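Protein argonaute (Marinitoga piezophila, PDB 5I4A) is an RNA-guided endonuclease that uses short 5'-OH guide RNAs to bind and cleave complementary target DNA or RNA, and may help defend against mobile genetic elements. Local coordinates at residues A164-Y169 with F179-G184; Y171-G176 with P204-F209. One frame throughout, in Å; residues are numbered along the deposited sequence.

How the contacts relate
Both contacts lie in the PAZ domain, and their four segments alternate along the chain. From the N terminus, 164-169 opens contact 1 and leads into strand 169-172; 171-176 then opens contact 2 before 179-184 returns to close contact 1 as the second strand of an antiparallel hairpin. Contact 2 closes later, at 204-209, after the chain has also passed through strands 188-192 and 198-200. The two loops therefore cross rather than nest. Strand 169-172 pairs with 178-185 in contact 1 and with 207-211 in contact 2, joining all three in one sheet. The contact centres are about 11 Å apart, and Phe-209 packs against Lys-166, Ser-167 and Tyr-181.

Contact 1 (A164-Y169 with F179-G184); sequences AIKSGY and FPYISG
Tyr-181 meets the backbone of Ser-167 and Gly-168 in the tight half of this contact. Its N gives the one hydrogen bond across the segments, to Gly-168 O at 3.1 Å, approaching from well above the carbonyl plane (56° out). The same oxygen receives a CA-H...O contact from Pro-180 CA at 3.5 Å, and Tyr-169 CA makes a second one to Phe-179 O at 3.6 Å. With CG opposite its own N (chi1 161°), Tyr-181 swings its ring over to 164-169, where CD2 comes within 3.1 Å of Ser-167 O. Phe-209 meets this ring edge-to-face. Ser-167, its CB pointing away from 179-184, closes an ST turn: OG accepts from Tyr-169 N at 3.3 Å, nearly straight at 172°, and is also bonded to Asn-210 O.

Packing is looser at the margins, where residues are partly exposed. The bent Lys-166 chain only brings CE to 3.9 Å from Tyr-181 OH, and Tyr-169 CE2 grazes Pro-180 CG at 4.0 Å. Guide RNA comes up to both strands: Tyr-169 packs on a sugar, while the buried Phe-179, whose CB points away from 164-169, packs on a uracil. The pairing of 178-185 with 188-192 holds a classic bulge, Ile-182 and Ser-183 opposite Lys-190. Tyr-169 and Pro-180, an antiparallel non-hydrogen-bonded pair, stand at the open end of the beta hairpin formed by strands 169-172 and 178-185 of the PAZ domain.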
loop_
_atom_site.group_PDB
_atom_site.type_symbol
_atom_site.label_atom_id
_atom_site.label_comp_id
_atom_site.label_asym_id
_atom_site.label_seq_id
_atom_site.Cartn_x
_atom_site.Cartn_y
_atom_site.Cartn_z
ATOM N N ALA A 164 -6.058 16.989 27.557
ATOM C CA ALA A 164 -4.720 17.188 28.105
ATOM C C ALA A 164 -3.649 16.688 27.143
ATOM O O ALA A 164 -2.633 17.360 26.929
ATOM C CB ALA A 164 -4.597 16.485 29.457
ATOM N N ILE A 165 -3.860 15.517 26.555
ATOM C CA ILE A 165 -2.930 14.942 25.591
ATOM C C ILE A 165 -3.323 15.409 24.197
ATOM O O ILE A 165 -4.487 15.726 23.926
ATOM C CB ILE A 165 -2.913 13.401 25.696
ATOM C CG1 ILE A 165 -1.787 12.804 24.846
ATOM C CG2 ILE A 165 -4.266 12.820 25.302
ATOM C CD1 ILE A 165 -1.800 11.290 24.780
ATOM N N LYS A 166 -2.341 15.467 23.301
ATOM C CA LYS A 166 -2.548 15.917 21.935
ATOM C C LYS A 166 -1.822 14.990 20.970
ATOM O O LYS A 166 -0.990 14.166 21.363
ATOM C CB LYS A 166 -2.081 17.367 21.754
ATOM C CG LYS A 166 -3.055 18.379 22.332
ATOM C CD LYS A 166 -2.368 19.597 22.913
ATOM C CE LYS A 166 -3.407 20.582 23.418
ATOM N NZ LYS A 166 -4.532 19.878 24.096
ATOM N N SER A 167 -2.158 15.129 19.691
ATOM C CA SER A 167 -1.552 14.341 18.625
ATOM C C SER A 167 -1.462 15.219 17.382
ATOM O O SER A 167 -1.769 16.414 17.422
ATOM C CB SER A 167 -2.354 13.057 18.369
ATOM O OG SER A 167 -3.380 13.273 17.416
ATOM N N GLY A 168 -1.046 14.621 16.271
ATOM C CA GLY A 168 -0.894 15.338 15.026
ATOM C C GLY A 168 -2.074 15.287 14.084
ATOM O O GLY A 168 -2.032 15.923 13.026
ATOM N N TYR A 169 -3.134 14.556 14.426
ATOM C CA TYR A 169 -4.278 14.410 13.536
ATOM C C TYR A 169 -5.571 14.433 14.333
ATOM O O TYR A 169 -5.682 13.771 15.369
ATOM C CB TYR A 169 -4.181 13.116 12.721
ATOM C CG TYR A 169 -3.142 13.185 11.627
ATOM C CD1 TYR A 169 -1.821 12.831 11.871
ATOM C CD2 TYR A 169 -3.480 13.621 10.352
ATOM C CE1 TYR A 169 -0.867 12.902 10.876
ATOM C CE2 TYR A 169 -2.533 13.694 9.350
ATOM C CZ TYR A 169 -1.228 13.333 9.618
ATOM O OH TYR A 169 -0.281 13.405 8.623
ATOM N N PHE A 179 -7.896 15.573 9.669
ATOM C CA PHE A 179 -7.149 16.744 9.248
ATOM C C PHE A 179 -5.944 16.931 10.157
ATOM O O PHE A 179 -6.026 16.663 11.363
ATOM C CB PHE A 179 -8.023 18.008 9.289
ATOM C CG PHE A 179 -9.414 17.804 8.756
ATOM C CD1 PHE A 179 -10.426 17.342 9.584
ATOM C CD2 PHE A 179 -9.713 18.079 7.432
ATOM C CE1 PHE A 179 -11.707 17.151 9.101
ATOM C CE2 PHE A 179 -10.996 17.891 6.941
ATOM C CZ PHE A 179 -11.993 17.427 7.778
ATOM N N PRO A 180 -4.812 17.369 9.611
ATOM C CA PRO A 180 -3.665 17.699 10.464
ATOM C C PRO A 180 -4.035 18.777 11.472
ATOM O O PRO A 180 -4.789 19.704 11.170
ATOM C CB PRO A 180 -2.610 18.190 9.468
ATOM C CG PRO A 180 -2.985 17.537 8.176
ATOM C CD PRO A 180 -4.484 17.462 8.177
ATOM N N TYR A 181 -3.499 18.638 12.681
ATOM C CA TYR A 181 -3.793 19.548 13.784
ATOM C C TYR A 181 -2.746 20.658 13.793
ATOM O O TYR A 181 -1.584 20.424 14.139
ATOM C CB TYR A 181 -3.818 18.780 15.103
ATOM C CG TYR A 181 -3.666 19.626 16.348
ATOM C CD1 TYR A 181 -4.613 20.583 16.686
ATOM C CD2 TYR A 181 -2.583 19.448 17.200
ATOM C CE1 TYR A 181 -4.477 21.350 17.829
ATOM C CE2 TYR A 181 -2.439 20.208 18.344
ATOM C CZ TYR A 181 -3.388 21.157 18.655
ATOM O OH TYR A 181 -3.245 21.915 19.794
ATOM N N ILE A 182 -3.157 21.863 13.400
ATOM C CA ILE A 182 -2.231 22.990 13.351
ATOM C C ILE A 182 -2.005 23.560 14.744
ATOM O O ILE A 182 -0.889 23.529 15.275
ATOM C CB ILE A 182 -2.744 24.072 12.383
ATOM C CG1 ILE A 182 -2.884 23.504 10.971
ATOM C CG2 ILE A 182 -1.807 25.273 12.384
ATOM C CD1 ILE A 182 -1.569 23.083 10.347
ATOM N N SER A 183 -3.060 24.088 15.359
ATOM C CA SER A 183 -2.910 24.718 16.660
ATOM C C SER A 183 -4.245 24.720 17.388
ATOM O O SER A 183 -5.311 24.750 16.767
ATOM C CB SER A 183 -2.377 26.149 16.529
ATOM O OG SER A 183 -3.332 26.991 15.908
ATOM N N GLY A 184 -4.162 24.681 18.714
ATOM C CA GLY A 184 -5.310 24.858 19.578
ATOM C C GLY A 184 -4.941 25.738 20.755
ATOM O O GLY A 184 -4.364 25.260 21.736
#

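Contact 2 (Y171-G176 with P204-F209). With nucleotides of chain B.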
loop_
_atom_site.group_PDB
_atom_site.type_symbol
_atom_site.label_atom_id
_atom_site.label_comp_id
_atom_site.label_asym_id
_atom_site.label_seq_id
_atom_site.Cartn_x
_atom_site.Cartn_y
_atom_site.Cartn_z
ATOM N N TYR A 171 -9.719 13.771 14.310
ATOM C CA TYR A 171 -10.814 13.050 13.679
ATOM C C TYR A 171 -12.116 13.798 13.932
ATOM O O TYR A 171 -12.448 14.101 15.083
ATOM C CB TYR A 171 -10.909 11.618 14.211
ATOM C CG TYR A 171 -12.251 10.968 13.961
ATOM C CD1 TYR A 171 -12.693 10.719 12.669
ATOM C CD2 TYR A 171 -13.073 10.600 15.018
ATOM C CE1 TYR A 171 -13.918 10.125 12.438
ATOM C CE2 TYR A 171 -14.300 10.004 14.795
ATOM C CZ TYR A 171 -14.718 9.771 13.503
ATOM O OH TYR A 171 -15.939 9.180 13.274
ATOM N N ASN A 172 -12.844 14.100 12.859
ATOM C CA ASN A 172 -14.110 14.814 12.962
ATOM C C ASN A 172 -15.238 13.811 13.165
ATOM O O ASN A 172 -15.411 12.888 12.361
ATOM C CB ASN A 172 -14.366 15.660 11.717
ATOM C CG ASN A 172 -15.620 16.506 11.839
ATOM O OD1 ASN A 172 -16.733 16.021 11.639
ATOM N ND2 ASN A 172 -15.444 17.780 12.171
ATOM N N ILE A 173 -16.012 14.004 14.236
ATOM C CA ILE A 173 -17.086 13.074 14.570
ATOM C C ILE A 173 -18.165 13.070 13.496
ATOM O O ILE A 173 -18.759 12.023 13.208
ATOM C CB ILE A 173 -17.656 13.413 15.965
ATOM C CG1 ILE A 173 -18.778 12.450 16.353
ATOM C CG2 ILE A 173 -18.158 14.839 16.015
ATOM C CD1 ILE A 173 -20.195 12.952 16.075
ATOM N N LYS A 174 -18.431 14.221 12.877
ATOM C CA LYS A 174 -19.540 14.315 11.931
ATOM C C LYS A 174 -19.157 13.790 10.552
ATOM O O LYS A 174 -19.824 12.900 10.012
ATOM C CB LYS A 174 -20.029 15.762 11.829
ATOM C CG LYS A 174 -21.231 16.094 12.707
ATOM C CD LYS A 174 -20.854 16.147 14.175
ATOM C CE LYS A 174 -22.080 16.264 15.062
ATOM N NZ LYS A 174 -21.870 15.591 16.374
ATOM N N SER A 175 -18.089 14.329 9.964
ATOM C CA SER A 175 -17.747 13.982 8.588
ATOM C C SER A 175 -17.001 12.658 8.487
ATOM O O SER A 175 -17.069 11.993 7.447
ATOM C CB SER A 175 -16.901 15.089 7.963
ATOM O OG SER A 175 -15.650 15.197 8.620
ATOM N N GLY A 176 -16.284 12.267 9.535
ATOM C CA GLY A 176 -15.429 11.104 9.462
ATOM C C GLY A 176 -14.092 11.341 8.797
ATOM O O GLY A 176 -13.320 10.387 8.641
ATOM N N PRO A 204 -15.249 23.315 17.589
ATOM C CA PRO A 204 -14.063 22.520 17.933
ATOM C C PRO A 204 -14.400 21.312 18.778
ATOM O O PRO A 204 -13.544 20.434 18.932
ATOM C CB PRO A 204 -13.183 23.516 18.706
ATOM C CG PRO A 204 -13.720 24.870 18.373
ATOM C CD PRO A 204 -15.185 24.671 18.150
ATOM N N GLU A 205 -15.616 21.242 19.328
ATOM C CA GLU A 205 -16.039 20.096 20.123
ATOM C C GLU A 205 -16.307 18.857 19.280
ATOM O O GLU A 205 -16.374 17.754 19.831
ATOM C CB GLU A 205 -17.294 20.445 20.930
ATOM C CG GLU A 205 -18.581 20.510 20.114
ATOM C CD GLU A 205 -18.916 21.913 19.643
ATOM O OE1 GLU A 205 -18.044 22.802 19.739
ATOM O OE2 GLU A 205 -20.055 22.127 19.171
ATOM N N ASN A 206 -16.459 19.009 17.966
ATOM C CA ASN A 206 -16.654 17.878 17.070
ATOM C C ASN A 206 -15.344 17.213 16.663
ATOM O O ASN A 206 -15.357 16.312 15.817
ATOM C CB ASN A 206 -17.419 18.317 15.817
ATOM C CG ASN A 206 -18.888 18.572 16.092
ATOM O OD1 ASN A 206 -19.404 18.209 17.147
ATOM N ND2 ASN A 206 -19.571 19.189 15.134
ATOM N N TYR A 207 -14.224 17.627 17.244
ATOM C CA TYR A 207 -12.911 17.133 16.857
ATOM C C TYR A 207 -12.274 16.393 18.023
ATOM O O TYR A 207 -12.202 16.921 19.138
ATOM C CB TYR A 207 -12.012 18.280 16.393
ATOM C CG TYR A 207 -12.462 18.887 15.085
ATOM C CD1 TYR A 207 -13.585 19.696 15.029
ATOM C CD2 TYR A 207 -11.771 18.641 13.905
ATOM C CE1 TYR A 207 -14.011 20.238 13.842
ATOM C CE2 TYR A 207 -12.189 19.192 12.708
ATOM C CZ TYR A 207 -13.309 19.993 12.686
ATOM O OH TYR A 207 -13.741 20.548 11.504
ATOM N N LEU A 208 -11.821 15.173 17.759
ATOM C CA LEU A 208 -11.081 14.372 18.717
ATOM C C LEU A 208 -9.704 14.064 18.149
ATOM O O LEU A 208 -9.510 14.046 16.930
ATOM C CB LEU A 208 -11.813 13.064 19.041
ATOM C CG LEU A 208 -13.206 13.190 19.660
ATOM C CD1 LEU A 208 -13.797 11.814 19.923
ATOM C CD2 LEU A 208 -13.145 14.003 20.941
ATOM N N PHE A 209 -8.747 13.828 19.039
ATOM C CA PHE A 209 -7.411 13.438 18.615
ATOM C C PHE A 209 -7.383 11.951 18.292
ATOM O O PHE A 209 -7.887 11.130 19.063
ATOM C CB PHE A 209 -6.384 13.766 19.698
ATOM C CG PHE A 209 -5.927 15.193 19.678
ATOM C CD1 PHE A 209 -5.070 15.639 18.687
ATOM C CD2 PHE A 209 -6.349 16.088 20.645
ATOM C CE1 PHE A 209 -4.641 16.950 18.662
ATOM C CE2 PHE A 209 -5.925 17.401 20.622
ATOM C CZ PHE A 209 -5.073 17.833 19.626
ATOM P P U B 20 -21.799 17.336 5.333
ATOM O OP1 U B 20 -21.368 18.506 4.524
ATOM O OP2 U B 20 -20.775 16.389 5.848
ATOM O "O5'" U B 20 -22.690 17.832 6.561
ATOM C "C5'" U B 20 -22.459 19.086 7.191
ATOM C "C4'" U B 20 -21.900 18.914 8.584
ATOM O "O4'" U B 20 -20.714 18.087 8.519
ATOM C "C3'" U B 20 -21.443 20.195 9.277
ATOM O "O3'" U B 20 -22.497 20.851 9.968
ATOM C "C2'" U B 20 -20.331 19.724 10.214
ATOM O "O2'" U B 20 -20.860 19.294 11.460
ATOM C "C1'" U B 20 -19.768 18.506 9.476
ATOM N N1 U B 20 -18.460 18.739 8.813
ATOM C C2 U B 20 -18.362 19.452 7.624
ATOM O O2 U B 20 -19.303 19.949 7.035
ATOM N N3 U B 20 -17.087 19.568 7.125
ATOM C C4 U B 20 -15.923 19.066 7.665
ATOM O O4 U B 20 -14.855 19.266 7.086
ATOM C C5 U B 20 -16.104 18.344 8.885
ATOM C C6 U B 20 -17.333 18.211 9.395
ATOM P P U B 21 -23.421 21.957 9.249
ATOM O OP1 U B 21 -23.777 22.969 10.286
ATOM O OP2 U B 21 -24.529 21.244 8.575
ATOM O "O5'" U B 21 -22.513 22.571 8.082
ATOM C "C5'" U B 21 -21.750 23.769 8.271
ATOM C "C4'" U B 21 -20.862 23.653 9.490
ATOM O "O4'" U B 21 -19.644 22.943 9.148
ATOM C "C3'" U B 21 -20.436 24.945 10.211
ATOM O "O3'" U B 21 -20.930 24.979 11.551
ATOM C "C2'" U B 21 -18.902 24.865 10.270
ATOM O "O2'" U B 21 -18.362 25.236 11.524
ATOM C "C1'" U B 21 -18.604 23.397 9.973
ATOM N N1 U B 21 -17.304 23.222 9.302
ATOM C C2 U B 21 -16.207 23.012 10.126
ATOM O O2 U B 21 -16.266 22.930 11.324
ATOM N N3 U B 21 -14.991 22.883 9.530
ATOM C C4 U B 21 -14.754 22.951 8.185
ATOM O O4 U B 21 -13.601 22.813 7.785
ATOM C C5 U B 21 -15.910 23.180 7.369
ATOM C C6 U B 21 -17.121 23.314 7.939
#
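The PAZ pocket holding U20 and U21 of the guide RNA (chain B) is built in part from Asn-172 and Tyr-207, which touch across neighbouring strands. Asn-172 stands its amide almost upright on the tyrosine ring, the planes 86° apart, so that ND2 lies over one face near the rim, 3.1 Å from Tyr-207 CZ. The other end of the amide is fixed by the turn that follows: OD1 accepts from Ser-175 N at 2.7 Å, nearly straight at 168°, and weakly from Lys-174 N and Ser-175 OG. This Asx motif, reached with CG opposite the backbone N (chi1 -175°), settles the amide's rotation. It also sets OD1 against the U20 base, 3.2 Å from its C6.

The strands that carry them are antiparallel. Tyr-171 and Leu-208 form a hydrogen-bonded pair, in which Leu-208 N reaches Tyr-171 O at 3.0 Å and Tyr-171 N donates in return to Leu-208 O; Asn-172 and Tyr-207 are the adjoining non-hydrogen-bonded pair. One further bond, Ile-173 N to Asn-206 O at 2.9 Å, carries the pairing to where the chain leaves the strand. Tyr-171 lies on the sheet face away from Asn-172 and anchors its hydroxyl to Phe-106 O.

Beyond the last bond, side chains take over. Ile-173 CG2 rests on Asn-206 CB at 3.6 Å, while the bent Lys-174 chain crosses the Asn-206 amide, CD lying 3.4 Å from ND2, and lays its CB and CG along the U20 ribose. Ser-175, whose OG is also bonded to Lys-177 N, packs over the face of the U20 base at its C5-C6 bond. At the far end of the Tyr-207 ring, OH accepts a weak, bent hydrogen bond from U21 N3 at 3.3 Å.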